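Ribonucleoside-diphosphate reductase small chain 2 (Saccharomyces cerevisiae, PDB 1JK0) is required for correct folding of its partner small subunit and for assembly with the large subunits in the enzyme that makes deoxyribonucleotides from ribonucleotides. Local coordinates at residues Ser55-Glu60 against Ile121-Ile126; His16-Ala21 against Leu234-Asn239. All blocks are in the same frame, centred on the assembly; numbering follows the deposited sequence.

Contact 1: residues Ser55-Glu60 against Ile121-Ile126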
loop_
_atom_site.group_PDB
_atom_site.type_symbol
_atom_site.label_atom_id
_atom_site.label_comp_id
_atom_site.label_asym_id
_atom_site.label_seq_id
_atom_site.Cartn_x
_atom_site.Cartn_y
_atom_site.Cartn_z
ATOM N N SER B 55 -3.357 -15.470 7.256
ATOM C CA SER B 55 -2.807 -16.501 6.383
ATOM C C SER B 55 -1.583 -16.060 5.587
ATOM O O SER B 55 -1.065 -16.829 4.766
ATOM C CB SER B 55 -3.874 -16.969 5.394
ATOM O OG SER B 55 -4.022 -16.040 4.311
ATOM N N PHE B 56 -1.129 -14.832 5.806
ATOM C CA PHE B 56 0.033 -14.320 5.094
ATOM C C PHE B 56 1.199 -15.330 4.992
ATOM O O PHE B 56 1.719 -15.810 6.001
ATOM C CB PHE B 56 0.505 -13.038 5.771
ATOM C CG PHE B 56 1.800 -12.509 5.240
ATOM C CD1 PHE B 56 1.871 -11.955 3.969
ATOM C CD2 PHE B 56 2.952 -12.584 6.000
ATOM C CE1 PHE B 56 3.080 -11.479 3.458
ATOM C CE2 PHE B 56 4.160 -12.113 5.503
ATOM C CZ PHE B 56 4.225 -11.561 4.224
ATOM N N TRP B 57 1.597 -15.653 3.766
ATOM C CA TRP B 57 2.702 -16.575 3.530
ATOM C C TRP B 57 3.592 -15.997 2.422
ATOM O O TRP B 57 3.206 -15.053 1.715
ATOM C CB TRP B 57 2.180 -17.956 3.121
ATOM C CG TRP B 57 1.277 -17.950 1.915
ATOM C CD1 TRP B 57 -0.037 -17.565 1.868
ATOM C CD2 TRP B 57 1.634 -18.325 0.573
ATOM N NE1 TRP B 57 -0.516 -17.682 0.582
ATOM C CE2 TRP B 57 0.486 -18.148 -0.229
ATOM C CE3 TRP B 57 2.816 -18.795 -0.027
ATOM C CZ2 TRP B 57 0.483 -18.429 -1.605
ATOM C CZ3 TRP B 57 2.814 -19.073 -1.387
ATOM C CH2 TRP B 57 1.652 -18.891 -2.164
ATOM N N THR B 58 4.783 -16.558 2.264
ATOM C CA THR B 58 5.699 -16.060 1.250
ATOM C C THR B 58 6.326 -17.178 0.410
ATOM O O THR B 58 6.166 -18.367 0.709
ATOM C CB THR B 58 6.813 -15.246 1.900
ATOM O OG1 THR B 58 7.543 -16.079 2.814
ATOM C CG2 THR B 58 6.219 -14.042 2.649
ATOM N N ALA B 59 7.015 -16.799 -0.662
ATOM C CA ALA B 59 7.659 -17.782 -1.521
ATOM C C ALA B 59 8.714 -18.572 -0.708
ATOM O O ALA B 59 8.837 -19.798 -0.839
ATOM C CB ALA B 59 8.299 -17.070 -2.717
ATOM N N GLU B 60 9.448 -17.866 0.151
ATOM C CA GLU B 60 10.468 -18.493 0.984
ATOM C C GLU B 60 9.905 -19.637 1.815
ATOM O O GLU B 60 10.599 -20.607 2.081
ATOM C CB GLU B 60 11.108 -17.475 1.935
ATOM C CG GLU B 60 12.089 -16.494 1.300
ATOM C CD GLU B 60 11.423 -15.452 0.420
ATOM O OE1 GLU B 60 12.157 -14.620 -0.154
ATOM O OE2 GLU B 60 10.174 -15.456 0.300
ATOM N N ILE B 121 -3.785 -7.348 -3.488
ATOM C CA ILE B 121 -2.773 -7.101 -4.517
ATOM C C ILE B 121 -1.398 -7.420 -3.961
ATOM O O ILE B 121 -0.524 -7.853 -4.706
ATOM C CB ILE B 121 -2.716 -5.631 -5.091
ATOM C CG1 ILE B 121 -1.766 -4.783 -4.258
ATOM C CG2 ILE B 121 -4.109 -5.021 -5.197
ATOM C CD1 ILE B 121 -1.444 -3.421 -4.882
ATOM N N MET B 122 -1.193 -7.208 -2.665
ATOM C CA MET B 122 0.111 -7.502 -2.069
ATOM C C MET B 122 0.464 -8.987 -2.223
ATOM O O MET B 122 1.587 -9.336 -2.594
ATOM C CB MET B 122 0.126 -7.102 -0.590
ATOM C CG MET B 122 1.414 -7.454 0.160
ATOM S SD MET B 122 1.529 -9.210 0.604
ATOM C CE MET B 122 0.456 -9.262 2.063
ATOM N N MET B 123 -0.505 -9.854 -1.932
ATOM C CA MET B 123 -0.331 -11.301 -2.054
ATOM C C MET B 123 -0.173 -11.754 -3.510
ATOM O O MET B 123 0.497 -12.747 -3.787
ATOM C CB MET B 123 -1.534 -12.035 -1.436
ATOM C CG MET B 123 -1.573 -12.048 0.081
ATOM S SD MET B 123 -0.027 -12.633 0.851
ATOM C CE MET B 123 -0.034 -14.369 0.460
ATOM N N GLU B 124 -0.806 -11.035 -4.436
ATOM C CA GLU B 124 -0.737 -11.382 -5.851
ATOM C C GLU B 124 0.678 -11.340 -6.363
ATOM O O GLU B 124 1.042 -12.132 -7.231
ATOM C CB GLU B 124 -1.594 -10.438 -6.689
ATOM C CG GLU B 124 -3.050 -10.843 -6.798
ATOM C CD GLU B 124 -3.210 -12.264 -7.302
ATOM O OE1 GLU B 124 -2.325 -12.729 -8.054
ATOM O OE2 GLU B 124 -4.225 -12.911 -6.965
ATOM N N ASN B 125 1.470 -10.411 -5.830
ATOM C CA ASN B 125 2.859 -10.278 -6.231
ATOM C C ASN B 125 3.689 -11.443 -5.740
ATOM O O ASN B 125 4.656 -11.830 -6.392
ATOM C CB ASN B 125 3.438 -8.962 -5.731
ATOM C CG ASN B 125 2.851 -7.779 -6.463
ATOM O OD1 ASN B 125 2.512 -7.897 -7.650
ATOM N ND2 ASN B 125 2.732 -6.634 -5.784
ATOM N N ILE B 126 3.315 -12.002 -4.594
ATOM C CA ILE B 126 4.025 -13.148 -4.051
ATOM C C ILE B 126 3.692 -14.361 -4.941
ATOM O O ILE B 126 4.561 -15.206 -5.210
ATOM C CB ILE B 126 3.598 -13.407 -2.591
ATOM C CG1 ILE B 126 4.113 -12.264 -1.700
ATOM C CG2 ILE B 126 4.134 -14.763 -2.103
ATOM C CD1 ILE B 126 3.618 -12.292 -0.252
#
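Met123 reaches two aromatic rings of the 55-60 loop at once. Its methyl CE lies over one face of the Trp57 indole, 3.6 Å from the centroid of the five-membered ring and 26° off the normal, a CH-pi contact offset toward the rim. One bond back, its SD stands 3.7 Å from Phe56 CD1, oblique to that ring. The chain, bent at chi2 (-52°) and chi3 (-71°), folds the thioether to serve both rings. Met122 adds a second Met-aromatic contact, its SD at the edge of the Phe56 ring, while its CE comes to 3.6 Å from Phe56 CD1. Ile126 adds its branches: CD1 reaches Phe56 CE1 at 3.8 Å and abuts Trp57 O, and CG2 packs on the backbone at Thr58 and Ala59. An alanine in place of Phe56 is likely to open a gap beside Met122 and Ile126 CD1, leaving Met123 only the indole as aromatic partner across the contact.

Tryptophan suits its place by offering a broad face to the methyl and an N-H to a carboxylate: NE1 donates to Asp219 OD2 of helix 207-232, restraining the indole, which also meets the Tyr127 ring. Phe56 stacks on an aromatic side chain of the other subunit. The loop after helix 43-54 is thus laid on long helix 111-138 of the helical, ferritin-like small-chain fold, at the subunit border.

Contact 2: residues His16-Ala21 against Leu234-Asn239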
loop_
_atom_site.group_PDB
_atom_site.type_symbol
_atom_site.label_atom_id
_atom_site.label_comp_id
_atom_site.label_asym_id
_atom_site.label_seq_id
_atom_site.Cartn_x
_atom_site.Cartn_y
_atom_site.Cartn_z
ATOM N N HIS B 16 -31.440 1.213 -15.697
ATOM C CA HIS B 16 -31.366 2.675 -15.597
ATOM C C HIS B 16 -31.655 3.147 -14.166
ATOM O O HIS B 16 -31.081 4.140 -13.703
ATOM C CB HIS B 16 -32.374 3.338 -16.545
ATOM C CG HIS B 16 -32.474 4.823 -16.373
ATOM N ND1 HIS B 16 -31.497 5.693 -16.810
ATOM C CD2 HIS B 16 -33.412 5.587 -15.764
ATOM C CE1 HIS B 16 -31.828 6.928 -16.476
ATOM N NE2 HIS B 16 -32.984 6.892 -15.840
ATOM N N ASP B 17 -32.553 2.438 -13.482
ATOM C CA ASP B 17 -32.932 2.770 -12.113
ATOM C C ASP B 17 -31.822 2.435 -11.123
ATOM O O ASP B 17 -31.536 3.215 -10.211
ATOM C CB ASP B 17 -34.214 2.030 -11.725
ATOM C CG ASP B 17 -35.430 2.518 -12.502
ATOM O OD1 ASP B 17 -36.554 2.084 -12.174
ATOM O OD2 ASP B 17 -35.267 3.333 -13.439
ATOM N N MET B 18 -31.197 1.273 -11.302
ATOM C CA MET B 18 -30.108 0.850 -10.433
ATOM C C MET B 18 -28.983 1.887 -10.534
ATOM O O MET B 18 -28.354 2.241 -9.538
ATOM C CB MET B 18 -29.607 -0.527 -10.861
ATOM C CG MET B 18 -29.095 -1.375 -9.711
ATOM S SD MET B 18 -28.671 -3.088 -10.155
ATOM C CE MET B 18 -26.940 -3.077 -9.856
ATOM N N LYS B 19 -28.741 2.381 -11.743
ATOM C CA LYS B 19 -27.708 3.388 -11.963
ATOM C C LYS B 19 -27.972 4.622 -11.088
ATOM O O LYS B 19 -27.040 5.243 -10.579
ATOM C CB LYS B 19 -27.677 3.817 -13.435
ATOM C CG LYS B 19 -27.401 2.705 -14.451
ATOM C CD LYS B 19 -27.684 3.186 -15.882
ATOM C CE LYS B 19 -27.446 2.094 -16.925
ATOM N NZ LYS B 19 -26.000 1.788 -17.150
ATOM N N GLU B 20 -29.238 4.984 -10.919
ATOM C CA GLU B 20 -29.566 6.151 -10.113
ATOM C C GLU B 20 -29.625 5.773 -8.646
ATOM O O GLU B 20 -29.500 6.624 -7.765
ATOM C CB GLU B 20 -30.914 6.726 -10.532
ATOM C CG GLU B 20 -30.898 8.225 -10.709
ATOM C CD GLU B 20 -30.033 8.643 -11.887
ATOM O OE1 GLU B 20 -30.292 8.151 -13.011
ATOM O OE2 GLU B 20 -29.102 9.458 -11.689
ATOM N N ALA B 21 -29.825 4.484 -8.395
ATOM C CA ALA B 21 -29.917 3.974 -7.040
ATOM C C ALA B 21 -28.542 3.767 -6.406
ATOM O O ALA B 21 -28.390 3.912 -5.196
ATOM C CB ALA B 21 -30.706 2.665 -7.026
ATOM N N LEU B 234 -25.232 -5.153 -0.907
ATOM C CA LEU B 234 -25.778 -4.181 -1.834
ATOM C C LEU B 234 -27.295 -4.163 -1.689
ATOM O O LEU B 234 -27.942 -5.211 -1.738
ATOM C CB LEU B 234 -25.377 -4.555 -3.256
ATOM C CG LEU B 234 -24.550 -3.541 -4.050
ATOM C CD1 LEU B 234 -23.553 -2.802 -3.164
ATOM C CD2 LEU B 234 -23.852 -4.292 -5.159
ATOM N N ARG B 235 -27.853 -2.969 -1.502
ATOM C CA ARG B 235 -29.291 -2.783 -1.323
ATOM C C ARG B 235 -30.117 -3.035 -2.581
ATOM O O ARG B 235 -31.271 -3.470 -2.514
ATOM C CB ARG B 235 -29.553 -1.368 -0.852
ATOM C CG ARG B 235 -29.044 -1.093 0.522
ATOM C CD ARG B 235 -29.054 0.388 0.739
ATOM N NE ARG B 235 -28.744 0.749 2.107
ATOM C CZ ARG B 235 -28.841 1.987 2.562
ATOM N NH1 ARG B 235 -29.231 2.955 1.741
ATOM N NH2 ARG B 235 -28.569 2.254 3.829
ATOM N N THR B 236 -29.506 -2.740 -3.721
ATOM C CA THR B 236 -30.127 -2.896 -5.026
ATOM C C THR B 236 -29.338 -3.948 -5.805
ATOM O O THR B 236 -28.244 -3.667 -6.300
ATOM C CB THR B 236 -30.062 -1.567 -5.806
ATOM O OG1 THR B 236 -30.273 -0.479 -4.901
ATOM C CG2 THR B 236 -31.114 -1.523 -6.892
ATOM N N LYS B 237 -29.877 -5.158 -5.903
ATOM C CA LYS B 237 -29.203 -6.213 -6.647
ATOM C C LYS B 237 -29.631 -6.088 -8.111
ATOM O O LYS B 237 -30.680 -5.529 -8.407
ATOM C CB LYS B 237 -29.616 -7.582 -6.115
ATOM C CG LYS B 237 -29.475 -7.767 -4.608
ATOM C CD LYS B 237 -28.060 -8.152 -4.223
ATOM C CE LYS B 237 -28.018 -8.807 -2.846
ATOM N NZ LYS B 237 -28.547 -7.913 -1.778
ATOM N N PRO B 238 -28.814 -6.583 -9.046
ATOM C CA PRO B 238 -29.182 -6.496 -10.462
ATOM C C PRO B 238 -30.108 -7.674 -10.753
ATOM O O PRO B 238 -30.313 -8.515 -9.877
ATOM C CB PRO B 238 -27.845 -6.618 -11.167
ATOM C CG PRO B 238 -27.139 -7.622 -10.294
ATOM C CD PRO B 238 -27.467 -7.158 -8.886
ATOM N N ASN B 239 -30.658 -7.747 -11.966
ATOM C CA ASN B 239 -31.588 -8.830 -12.313
ATOM C C ASN B 239 -30.939 -10.203 -12.207
ATOM O O ASN B 239 -29.821 -10.405 -12.677
ATOM C CB ASN B 239 -32.124 -8.648 -13.732
ATOM C CG ASN B 239 -33.476 -9.313 -13.928
ATOM O OD1 ASN B 239 -34.521 -8.695 -13.705
ATOM N ND2 ASN B 239 -33.463 -10.582 -14.323
#
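Met18 carries most of this contact, laying its unbranched side chain against the loop at Thr236-Pro238. Its CG meets the methyl CG2 of Thr236 at 3.5 Å, the two side chains sliding past each other in opposite directions. Further out, SD lies 3.5 Å from Pro238 CA and 3.8 Å from Pro238 CB, and it also comes close to the carbonyl oxygen of Lys237. With chi2 extended at 173°, the thioether is carried well clear of the helix before the chain bends at chi3 and brings CE beside Thr236 O and Pro238 CB. A long apolar residue suits this place, as it can run past the Thr236 methyl and still reach the proline.

One turn later, Ala21 presents its CB to Thr236 OG1 at 3.8 Å, a van der Waals touch on a hydroxyl oxygen, where the small methyl allows the helix to come near the loop. With chi1 at -38°, Thr236 turns CG2 to Met18 and keeps OG1 beside its own nitrogen, hydrogen-bonded to Glu25 OE2; the other oxygen of that carboxylate, OE1, takes the N-H of Arg235. No hydrogen bond joins the two segments directly.

Within the loop, Lys237 points its CB away from the helix, and its NZ curls back to Leu234 O at 2.8 Å, nearly in line with the C=O bond (161°). Met18 and Pro238 both touch Ala176 of helix 175-188, and Lys19 is salt-bridged to Asp172. Short helix 13-21 thus packs, through Met18 and Ala21, against the connection from helix 207-232 to Asn239, the N-cap position of helix 240-258.

Overall arrangement
Contacts 1 and 2 lie on opposite sides of the chain's centre, about 35 Å apart between centres and about 20 Å between nearest atoms, so neither touches the other. Contact 2 pairs residues 213 positions apart, bringing the first modelled helix, 13-21, to a late loop, and contact 1 falls within the chain span between them. Helix 207-232 relates the two: it supplies Asp219 to contact 1 and leads into the 234-239 loop of contact 2. Contact 1 is buried, borders the other subunit and has the side chain of Trp57 about 8 Å from that of Tyr131, the predicted active-site residue; contact 2 is peripheral and away from that site.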